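Local coordinates for protein LAE5 (Uncultured bacterium, PDB 5JD3) that probably hydrolyses ester bonds as a serine esterase of the GDSL-like lipase/acylhydrolase family, at residues F24-D35 / L102-I113; M153-I161 / C189-F198. All coordinates share one frame; numbering follows the deposited sequence.

Contact 1: residues F24-D35 / L102-I113; sequences FAAGSKLVIIGD and LKPDYVAMMIGI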
loop_
_atom_site.group_PDB
_atom_site.type_symbol
_atom_site.label_atom_id
_atom_site.label_comp_id
_atom_site.label_asym_id
_atom_site.label_seq_id
_atom_site.Cartn_x
_atom_site.Cartn_y
_atom_site.Cartn_z
ATOM N N PHE A 24 6.411 -6.382 -14.375
ATOM C CA PHE A 24 5.230 -5.975 -15.124
ATOM C C PHE A 24 5.403 -6.181 -16.623
ATOM O O PHE A 24 6.433 -5.824 -17.193
ATOM C CB PHE A 24 4.906 -4.506 -14.842
ATOM C CG PHE A 24 4.660 -4.210 -13.393
ATOM C CD1 PHE A 24 3.457 -4.555 -12.799
ATOM C CD2 PHE A 24 5.629 -3.587 -12.624
ATOM C CE1 PHE A 24 3.226 -4.284 -11.463
ATOM C CE2 PHE A 24 5.402 -3.313 -11.287
ATOM C CZ PHE A 24 4.199 -3.662 -10.707
ATOM N N ALA A 25 4.392 -6.760 -17.260
ATOM C CA ALA A 25 4.376 -6.860 -18.712
ATOM C C ALA A 25 4.156 -5.473 -19.302
ATOM O O ALA A 25 3.539 -4.617 -18.669
ATOM C CB ALA A 25 3.296 -7.824 -19.175
ATOM N N ALA A 26 4.668 -5.248 -20.506
ATOM C CA ALA A 26 4.548 -3.945 -21.149
ATOM C C ALA A 26 3.096 -3.619 -21.481
ATOM O O ALA A 26 2.330 -4.493 -21.885
ATOM C CB ALA A 26 5.403 -3.895 -22.406
ATOM N N GLY A 27 2.724 -2.356 -21.300
ATOM C CA GLY A 27 1.383 -1.900 -21.619
ATOM C C GLY A 27 0.331 -2.346 -20.623
ATOM O O GLY A 27 -0.865 -2.287 -20.907
ATOM N N SER A 28 0.774 -2.788 -19.450
ATOM C CA SER A 28 -0.139 -3.278 -18.423
ATOM C C SER A 28 -0.708 -2.142 -17.581
ATOM O O SER A 28 -0.094 -1.082 -17.458
ATOM C CB SER A 28 0.570 -4.286 -17.517
ATOM O OG SER A 28 1.070 -5.381 -18.263
ATOM N N LYS A 29 -1.884 -2.369 -17.002
ATOM C CA LYS A 29 -2.481 -1.394 -16.097
ATOM C C LYS A 29 -2.410 -1.867 -14.649
ATOM O O LYS A 29 -2.937 -2.924 -14.302
ATOM C CB LYS A 29 -3.936 -1.108 -16.476
ATOM C CG LYS A 29 -4.681 -0.305 -15.416
ATOM C CD LYS A 29 -5.815 0.518 -16.005
ATOM C CE LYS A 29 -7.017 -0.342 -16.342
ATOM N NZ LYS A 29 -8.236 0.486 -16.565
ATOM N N LEU A 30 -1.755 -1.072 -13.810
ATOM C CA LEU A 30 -1.629 -1.384 -12.393
ATOM C C LEU A 30 -2.545 -0.506 -11.546
ATOM O O LEU A 30 -2.465 0.721 -11.596
ATOM C CB LEU A 30 -0.178 -1.218 -11.936
ATOM C CG LEU A 30 0.065 -1.229 -10.425
ATOM C CD1 LEU A 30 -0.318 -2.568 -9.812
ATOM C CD2 LEU A 30 1.514 -0.888 -10.114
ATOM N N VAL A 31 -3.414 -1.143 -10.768
ATOM C CA VAL A 31 -4.298 -0.424 -9.862
ATOM C C VAL A 31 -3.799 -0.549 -8.427
ATOM O O VAL A 31 -3.682 -1.653 -7.895
ATOM C CB VAL A 31 -5.749 -0.938 -9.951
ATOM C CG1 VAL A 31 -6.570 -0.431 -8.775
ATOM C CG2 VAL A 31 -6.379 -0.520 -11.270
ATOM N N ILE A 32 -3.499 0.589 -7.810
ATOM C CA ILE A 32 -3.009 0.612 -6.439
ATOM C C ILE A 32 -4.068 1.184 -5.504
ATOM O O ILE A 32 -4.491 2.332 -5.652
ATOM C CB ILE A 32 -1.711 1.430 -6.320
ATOM C CG1 ILE A 32 -0.678 0.926 -7.330
ATOM C CG2 ILE A 32 -1.163 1.356 -4.905
ATOM C CD1 ILE A 32 0.596 1.738 -7.362
ATOM N N ILE A 33 -4.493 0.376 -4.537
ATOM C CA ILE A 33 -5.595 0.742 -3.659
ATOM C C ILE A 33 -5.177 0.664 -2.188
ATOM O O ILE A 33 -4.398 -0.206 -1.800
ATOM C CB ILE A 33 -6.825 -0.166 -3.921
ATOM C CG1 ILE A 33 -8.030 0.277 -3.089
ATOM C CG2 ILE A 33 -6.487 -1.631 -3.665
ATOM C CD1 ILE A 33 -9.295 -0.495 -3.394
ATOM N N GLY A 34 -5.681 1.592 -1.377
ATOM C CA GLY A 34 -5.353 1.623 0.037
ATOM C C GLY A 34 -5.901 2.839 0.762
ATOM O O GLY A 34 -6.915 3.409 0.360
ATOM N N ASP A 35 -5.223 3.237 1.836
ATOM C CA ASP A 35 -5.663 4.369 2.645
ATOM C C ASP A 35 -5.043 5.687 2.182
ATOM O O ASP A 35 -4.748 5.859 0.999
ATOM C CB ASP A 35 -5.346 4.123 4.123
ATOM C CG ASP A 35 -3.948 3.576 4.339
ATOM O OD1 ASP A 35 -3.013 4.017 3.639
ATOM O OD2 ASP A 35 -3.785 2.697 5.214
ATOM N N LEU A 102 -12.410 -1.858 -13.097
ATOM C CA LEU A 102 -11.399 -1.160 -13.881
ATOM C C LEU A 102 -10.610 -2.128 -14.757
ATOM O O LEU A 102 -9.785 -1.708 -15.567
ATOM C CB LEU A 102 -10.452 -0.387 -12.963
ATOM C CG LEU A 102 -11.118 0.696 -12.110
ATOM C CD1 LEU A 102 -10.082 1.478 -11.317
ATOM C CD2 LEU A 102 -11.948 1.627 -12.980
ATOM N N LYS A 103 -10.849 -3.422 -14.623
ATOM C CA LYS A 103 -10.157 -4.441 -15.411
ATOM C C LYS A 103 -8.651 -4.363 -15.386
ATOM O O LYS A 103 -8.027 -4.209 -16.399
ATOM C CB LYS A 103 -10.669 -4.472 -16.845
ATOM C CG LYS A 103 -12.138 -4.754 -17.009
ATOM C CD LYS A 103 -12.746 -3.787 -18.005
ATOM C CE LYS A 103 -14.238 -3.995 -18.255
ATOM N NZ LYS A 103 -15.066 -4.456 -17.098
ATOM N N PRO A 104 -8.050 -4.450 -14.225
ATOM C CA PRO A 104 -6.602 -4.243 -14.153
ATOM C C PRO A 104 -5.807 -5.491 -14.518
ATOM O O PRO A 104 -6.321 -6.606 -14.418
ATOM C CB PRO A 104 -6.386 -3.875 -12.688
ATOM C CG PRO A 104 -7.435 -4.659 -11.973
ATOM C CD PRO A 104 -8.623 -4.747 -12.900
ATOM N N ASP A 105 -4.563 -5.296 -14.941
ATOM C CA ASP A 105 -3.657 -6.406 -15.201
ATOM C C ASP A 105 -2.927 -6.773 -13.917
ATOM O O ASP A 105 -2.597 -7.935 -13.682
ATOM C CB ASP A 105 -2.660 -6.042 -16.303
ATOM C CG ASP A 105 -3.338 -5.738 -17.623
ATOM O OD1 ASP A 105 -4.104 -6.596 -18.111
ATOM O OD2 ASP A 105 -3.114 -4.637 -18.168
ATOM N N TYR A 106 -2.683 -5.764 -13.089
ATOM C CA TYR A 106 -2.043 -5.958 -11.796
ATOM C C TYR A 106 -2.774 -5.165 -10.719
ATOM O O TYR A 106 -3.331 -4.102 -10.990
ATOM C CB TYR A 106 -0.574 -5.533 -11.846
ATOM C CG TYR A 106 0.281 -6.330 -12.803
ATOM C CD1 TYR A 106 0.968 -7.458 -12.376
ATOM C CD2 TYR A 106 0.414 -5.947 -14.131
ATOM C CE1 TYR A 106 1.756 -8.187 -13.245
ATOM C CE2 TYR A 106 1.199 -6.670 -15.008
ATOM C CZ TYR A 106 1.868 -7.789 -14.560
ATOM O OH TYR A 106 2.650 -8.510 -15.431
ATOM N N VAL A 107 -2.772 -5.689 -9.498
ATOM C CA VAL A 107 -3.348 -4.979 -8.365
ATOM C C VAL A 107 -2.361 -4.914 -7.208
ATOM O O VAL A 107 -1.880 -5.942 -6.731
ATOM C CB VAL A 107 -4.653 -5.636 -7.874
ATOM C CG1 VAL A 107 -5.095 -5.018 -6.556
ATOM C CG2 VAL A 107 -5.743 -5.502 -8.920
ATOM N N ALA A 108 -2.055 -3.699 -6.768
ATOM C CA ALA A 108 -1.230 -3.502 -5.587
ATOM C C ALA A 108 -2.102 -3.008 -4.440
ATOM O O ALA A 108 -2.859 -2.050 -4.595
ATOM C CB ALA A 108 -0.105 -2.523 -5.871
ATOM N N MET A 109 -2.006 -3.668 -3.293
ATOM C CA MET A 109 -2.823 -3.296 -2.148
ATOM C C MET A 109 -1.985 -3.034 -0.906
ATOM O O MET A 109 -1.111 -3.824 -0.547
ATOM C CB MET A 109 -3.863 -4.381 -1.857
ATOM C CG MET A 109 -4.628 -4.169 -0.561
ATOM S SD MET A 109 -6.083 -5.223 -0.431
ATOM C CE MET A 109 -5.407 -6.798 -0.947
ATOM N N MET A 110 -2.257 -1.907 -0.260
ATOM C CA MET A 110 -1.614 -1.566 0.997
ATOM C C MET A 110 -2.661 -1.126 2.010
ATOM O O MET A 110 -3.225 -0.036 1.903
ATOM C CB MET A 110 -0.575 -0.468 0.792
ATOM C CG MET A 110 -0.010 0.061 2.087
ATOM S SD MET A 110 1.236 1.329 1.841
ATOM C CE MET A 110 1.270 2.016 3.484
ATOM N N ILE A 111 -2.924 -1.983 2.990
ATOM C CA ILE A 111 -3.970 -1.719 3.966
ATOM C C ILE A 111 -3.612 -2.348 5.310
ATOM O O ILE A 111 -2.912 -3.362 5.366
ATOM C CB ILE A 111 -5.339 -2.249 3.467
ATOM C CG1 ILE A 111 -6.492 -1.579 4.216
ATOM C CG2 ILE A 111 -5.406 -3.772 3.552
ATOM C CD1 ILE A 111 -6.662 -0.113 3.877
ATOM N N GLY A 112 -4.069 -1.733 6.397
ATOM C CA GLY A 112 -3.798 -2.254 7.723
ATOM C C GLY A 112 -3.441 -1.194 8.748
ATOM O O GLY A 112 -3.642 -1.396 9.945
ATOM N N ILE A 113 -2.911 -0.067 8.282
ATOM C CA ILE A 113 -2.490 1.008 9.177
ATOM C C ILE A 113 -3.653 1.530 10.017
ATOM O O ILE A 113 -3.573 1.559 11.245
ATOM C CB ILE A 113 -1.860 2.179 8.396
ATOM C CG1 ILE A 113 -0.496 1.770 7.837
ATOM C CG2 ILE A 113 -1.708 3.400 9.292
ATOM C CD1 ILE A 113 0.237 2.892 7.135
HETATM O O HOH W 1 -5.326 1.006 6.886
#

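Contact 2: residues M153-I161 / C189-F198; sequences MILLTPYFI and CLLVDVQGAF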
loop_
_atom_site.group_PDB
_atom_site.type_symbol
_atom_site.label_atom_id
_atom_site.label_comp_id
_atom_site.label_asym_id
_atom_site.label_seq_id
_atom_site.Cartn_x
_atom_site.Cartn_y
_atom_site.Cartn_z
ATOM N N MET A 153 -0.509 -9.948 -8.327
ATOM C CA MET A 153 -1.045 -9.159 -7.226
ATOM C C MET A 153 0.036 -8.858 -6.195
ATOM O O MET A 153 0.723 -9.760 -5.718
ATOM C CB MET A 153 -2.218 -9.885 -6.568
ATOM C CG MET A 153 -3.016 -9.013 -5.615
ATOM S SD MET A 153 -4.687 -9.627 -5.344
ATOM C CE MET A 153 -5.409 -8.247 -4.460
ATOM N N ILE A 154 0.179 -7.580 -5.857
ATOM C CA ILE A 154 1.219 -7.143 -4.933
ATOM C C ILE A 154 0.636 -6.685 -3.601
ATOM O O ILE A 154 -0.259 -5.840 -3.563
ATOM C CB ILE A 154 2.057 -5.992 -5.530
ATOM C CG1 ILE A 154 2.671 -6.406 -6.870
ATOM C CG2 ILE A 154 3.140 -5.561 -4.558
ATOM C CD1 ILE A 154 1.904 -5.910 -8.078
ATOM N N LEU A 155 1.146 -7.244 -2.511
ATOM C CA LEU A 155 0.709 -6.849 -1.178
ATOM C C LEU A 155 1.797 -6.059 -0.461
ATOM O O LEU A 155 2.888 -6.571 -0.212
ATOM C CB LEU A 155 0.313 -8.074 -0.352
ATOM C CG LEU A 155 -0.824 -8.917 -0.932
ATOM C CD1 LEU A 155 -1.241 -10.011 0.041
ATOM C CD2 LEU A 155 -2.007 -8.037 -1.296
ATOM N N LEU A 156 1.494 -4.805 -0.141
ATOM C CA LEU A 156 2.429 -3.952 0.583
ATOM C C LEU A 156 2.055 -3.912 2.058
ATOM O O LEU A 156 0.940 -3.527 2.413
ATOM C CB LEU A 156 2.449 -2.536 0.000
ATOM C CG LEU A 156 3.001 -2.342 -1.417
ATOM C CD1 LEU A 156 1.960 -2.665 -2.481
ATOM C CD2 LEU A 156 3.531 -0.926 -1.594
ATOM N N THR A 157 2.991 -4.313 2.913
ATOM C CA THR A 157 2.729 -4.413 4.344
ATOM C C THR A 157 2.408 -3.054 4.960
ATOM O O THR A 157 2.957 -2.030 4.547
ATOM C CB THR A 157 3.928 -5.045 5.095
ATOM O OG1 THR A 157 3.588 -5.249 6.472
ATOM C CG2 THR A 157 5.157 -4.155 5.011
ATOM N N PRO A 158 1.490 -3.036 5.938
ATOM C CA PRO A 158 1.281 -1.810 6.707
ATOM C C PRO A 158 2.520 -1.517 7.540
ATOM O O PRO A 158 3.283 -2.437 7.829
ATOM C CB PRO A 158 0.077 -2.144 7.590
ATOM C CG PRO A 158 0.114 -3.634 7.719
ATOM C CD PRO A 158 0.614 -4.131 6.392
ATOM N N TYR A 159 2.726 -0.262 7.915
ATOM C CA TYR A 159 3.927 0.089 8.653
ATOM C C TYR A 159 3.644 1.046 9.799
ATOM O O TYR A 159 2.587 1.672 9.868
ATOM C CB TYR A 159 4.970 0.709 7.716
ATOM C CG TYR A 159 4.575 2.065 7.175
ATOM C CD1 TYR A 159 4.904 3.232 7.856
ATOM C CD2 TYR A 159 3.873 2.180 5.986
ATOM C CE1 TYR A 159 4.539 4.470 7.368
ATOM C CE2 TYR A 159 3.511 3.416 5.491
ATOM C CZ TYR A 159 3.842 4.556 6.184
ATOM O OH TYR A 159 3.477 5.785 5.686
ATOM N N PHE A 160 4.616 1.145 10.697
ATOM C CA PHE A 160 4.621 2.152 11.741
ATOM C C PHE A 160 6.045 2.678 11.840
ATOM O O PHE A 160 6.972 1.917 12.111
ATOM C CB PHE A 160 4.143 1.568 13.072
ATOM C CG PHE A 160 3.880 2.600 14.132
ATOM C CD1 PHE A 160 3.257 3.796 13.815
ATOM C CD2 PHE A 160 4.237 2.364 15.449
ATOM C CE1 PHE A 160 3.009 4.745 14.790
ATOM C CE2 PHE A 160 3.990 3.308 16.430
ATOM C CZ PHE A 160 3.375 4.500 16.099
ATOM N N ILE A 161 6.229 3.970 11.591
ATOM C CA ILE A 161 7.568 4.545 11.607
ATOM C C ILE A 161 8.045 4.683 13.050
ATOM O O ILE A 161 8.125 5.783 13.599
ATOM C CB ILE A 161 7.614 5.906 10.885
ATOM C CG1 ILE A 161 6.935 5.797 9.520
ATOM C CG2 ILE A 161 9.053 6.371 10.702
ATOM C CD1 ILE A 161 6.950 7.081 8.720
ATOM N N CYS A 189 1.166 -14.253 -3.884
ATOM C CA CYS A 189 1.267 -12.820 -4.118
ATOM C C CYS A 189 2.680 -12.323 -3.856
ATOM O O CYS A 189 3.421 -12.913 -3.071
ATOM C CB CYS A 189 0.281 -12.056 -3.234
ATOM S SG CYS A 189 -1.425 -12.604 -3.383
ATOM N N LEU A 190 3.050 -11.236 -4.523
ATOM C CA LEU A 190 4.315 -10.573 -4.253
ATOM C C LEU A 190 4.159 -9.694 -3.020
ATOM O O LEU A 190 3.221 -8.902 -2.932
ATOM C CB LEU A 190 4.762 -9.741 -5.457
ATOM C CG LEU A 190 6.054 -8.935 -5.306
ATOM C CD1 LEU A 190 7.216 -9.845 -4.942
ATOM C CD2 LEU A 190 6.352 -8.167 -6.582
ATOM N N LEU A 191 5.065 -9.839 -2.059
ATOM C CA LEU A 191 4.991 -9.034 -0.849
ATOM C C LEU A 191 6.104 -7.998 -0.781
ATOM O O LEU A 191 7.286 -8.333 -0.840
ATOM C CB LEU A 191 5.037 -9.913 0.400
ATOM C CG LEU A 191 4.888 -9.097 1.685
ATOM C CD1 LEU A 191 3.738 -9.627 2.515
ATOM C CD2 LEU A 191 6.178 -9.080 2.497
ATOM N N VAL A 192 5.710 -6.737 -0.652
ATOM C CA VAL A 192 6.662 -5.653 -0.470
ATOM C C VAL A 192 6.815 -5.335 1.012
ATOM O O VAL A 192 5.853 -4.948 1.676
ATOM C CB VAL A 192 6.228 -4.385 -1.225
ATOM C CG1 VAL A 192 7.202 -3.252 -0.956
ATOM C CG2 VAL A 192 6.132 -4.666 -2.714
ATOM N N ASP A 193 8.026 -5.511 1.527
ATOM C CA ASP A 193 8.303 -5.238 2.931
ATOM C C ASP A 193 8.600 -3.756 3.143
ATOM O O ASP A 193 9.759 -3.349 3.232
ATOM C CB ASP A 193 9.472 -6.094 3.423
ATOM C CG ASP A 193 9.730 -5.930 4.908
ATOM O OD1 ASP A 193 10.871 -6.189 5.345
ATOM O OD2 ASP A 193 8.793 -5.545 5.639
ATOM N N VAL A 194 7.542 -2.957 3.216
ATOM C CA VAL A 194 7.662 -1.521 3.436
ATOM C C VAL A 194 8.192 -1.223 4.835
ATOM O O VAL A 194 9.023 -0.331 5.017
ATOM C CB VAL A 194 6.308 -0.811 3.243
ATOM C CG1 VAL A 194 6.463 0.694 3.417
ATOM C CG2 VAL A 194 5.728 -1.138 1.875
ATOM N N GLN A 195 7.706 -1.975 5.818
ATOM C CA GLN A 195 8.135 -1.809 7.204
ATOM C C GLN A 195 9.640 -2.007 7.341
ATOM O O GLN A 195 10.318 -1.230 8.011
ATOM C CB GLN A 195 7.394 -2.788 8.117
ATOM C CG GLN A 195 7.802 -2.701 9.580
ATOM C CD GLN A 195 7.428 -1.375 10.210
ATOM O OE1 GLN A 195 6.268 -1.142 10.552
ATOM N NE2 GLN A 195 8.412 -0.496 10.368
ATOM N N GLY A 196 10.152 -3.052 6.699
ATOM C CA GLY A 196 11.577 -3.330 6.708
ATOM C C GLY A 196 12.365 -2.216 6.049
ATOM O O GLY A 196 13.466 -1.880 6.487
ATOM N N ALA A 197 11.797 -1.641 4.992
ATOM C CA ALA A 197 12.427 -0.530 4.289
ATOM C C ALA A 197 12.580 0.671 5.213
ATOM O O ALA A 197 13.620 1.330 5.221
ATOM C CB ALA A 197 11.622 -0.154 3.053
ATOM N N PHE A 198 11.539 0.950 5.993
ATOM C CA PHE A 198 11.596 2.030 6.970
ATOM C C PHE A 198 12.591 1.706 8.078
ATOM O O PHE A 198 13.306 2.588 8.553
ATOM C CB PHE A 198 10.212 2.304 7.565
ATOM C CG PHE A 198 9.366 3.232 6.736
ATOM C CD1 PHE A 198 9.766 4.539 6.514
ATOM C CD2 PHE A 198 8.167 2.801 6.190
ATOM C CE1 PHE A 198 8.993 5.398 5.755
ATOM C CE2 PHE A 198 7.389 3.657 5.430
ATOM C CZ PHE A 198 7.803 4.956 5.213
#

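Contact 1: residues F24-D35 / L102-I113
Strands 29-34 and 106-110 are parallel neighbours in the 2-1-3-4-5 sheet of the flavodoxin-like fold of SGNH/GDSL hydrolases, and Lys29 opens their hydrogen-bonded ladder by giving its carbonyl to Asp105 N and Tyr106 N. Gly34-Asp35-Ser36 is the family's Gly-Asp-Ser signature, Ser36 probably the nucleophile of a Ser-His-Asp triad. The strand axes run 18° apart, and the rungs Val31 N to Tyr106 O, Ala108 N to Val31 O, Ile33 N to Ala108 O and Met110 N to Ile33 O follow in register. On one face Leu30 sends CD1 between Tyr106 CB, 3.6 Å away, and Ala108 CB, while Ile32 lays CG1 on the same methyl; helix 59-70 packs over Ile32. On the other face Val31 CG2 rests 3.6 Å from Pro104 CB, and helix 88-100 meets Ile33 and Met109.

The N-terminal end of the ladder is fixed by side chains. The Tyr106 ring abuts the type II turn Ala25-Ser28: Phe24 directs its edge at the ring face, a T-shaped pair with planes at 81° and CD1 of Phe24 over the ring centre, whereas Ser28 CB comes in the ring plane at the edge. Tyr106 CG stands anti to its carbonyl carbon (chi1 -62°), which carries the hydroxyl out to the turn, where Ala25 N donates to Tyr106 OH at 3.1 Å. Asp105 OD2 takes Lys29 N through its anti lone pair at 2.8 Å. The Lys29 chain, bent at chi3, brings NZ to Leu102 O at 2.9 Å, in the carbonyl plane.

At the C-terminal end, Asp35 caps the helix start through OD1 to Ile37 N. The oxygen of a water lies 2.8 Å from Asp35 OD2 and accepts from Gly112 N.

Contact 2: residues M153-I161 / C189-F198
Tyr159 and Phe198 meet obliquely where the loop after strand 152-156 passes helix 194-201, their ring planes inclined at 35° and centroids 4.5 Å apart. Phe198 CE2 stands over the centre of the tyrosine ring, 3.5 Å from Tyr159 CD1, while Ile161 CG1 sits over a face of the Phe198 ring in a CH-pi contact, 8° off the normal. Tyr159 CG lies between its backbone N and carbonyl carbon (chi1 68°), which sets the ring against Phe198 CE2, with Val194 CG1 at CD2; the hydroxyl is bonded to Ile215 O. An alanine here is likely to leave one side of the Phe198 ring without its aromatic partner and Ile215 O without its hydroxyl.

Gln195 works alongside. Its chain bends at chi2, and the amide pairs with the backbone N-H and carbonyl of Phe160: Phe160 N donates to OE1 at 2.8 Å, and NE2 gives a weak bond to Phe160 O. NE2 also bonds Asp199 OD1, which helps fix which way round the amide lies. Thr157 places CG2 at the helix start, 3.2 Å from Val194 N, and Asp193, the N-cap of helix 194-201, accepts Gly196 N on OD2, an oxygen also in a salt bridge with Arg181.

Upstream, strands 152-156 and 190-192 close a parallel beta-alpha-beta unit through helix 168-187. Ile154 and Leu190 lie side by side, as do Leu156 and Val192, with Leu156 CG 3.8 Å from Val192 CB; Ile154 CG2 crosses to Val192 CG2 at 3.6 Å. Backbone bonds from Leu190 N to Met153 O through Thr157 N to Val192 O join the strands. The Gln195 amide satisfies the backbone N-H of Phe160 within a buried loop, so the loop is held to helix 194-201 by a polar bond as well as by rings.

Overall arrangement
Contact 1 and contact 2 belong to one parallel sheet of flavodoxin-like strand order 2-1-3-4-5, their centres about 14 Å apart. They come in series along the chain, contact 1 closing before contact 2 opens. Contact 1 joins the first and third strands, contact 2 the fourth and the outermost fifth, and strands 106-110 and 152-156 link them as neighbours: Val107 O to Ile154 N and Met109 N to Ile154 O, both 2.8 Å, are probable hydrogen bonds. At the C-terminal end of strand 106-110, Met110 CE packs 3.3 Å from Tyr159 CE2. Asp35 and Tyr159 both lie near the putative triad of Ser36, Asp213 and His216, consistent with an active site at the C-terminal ends of the strands.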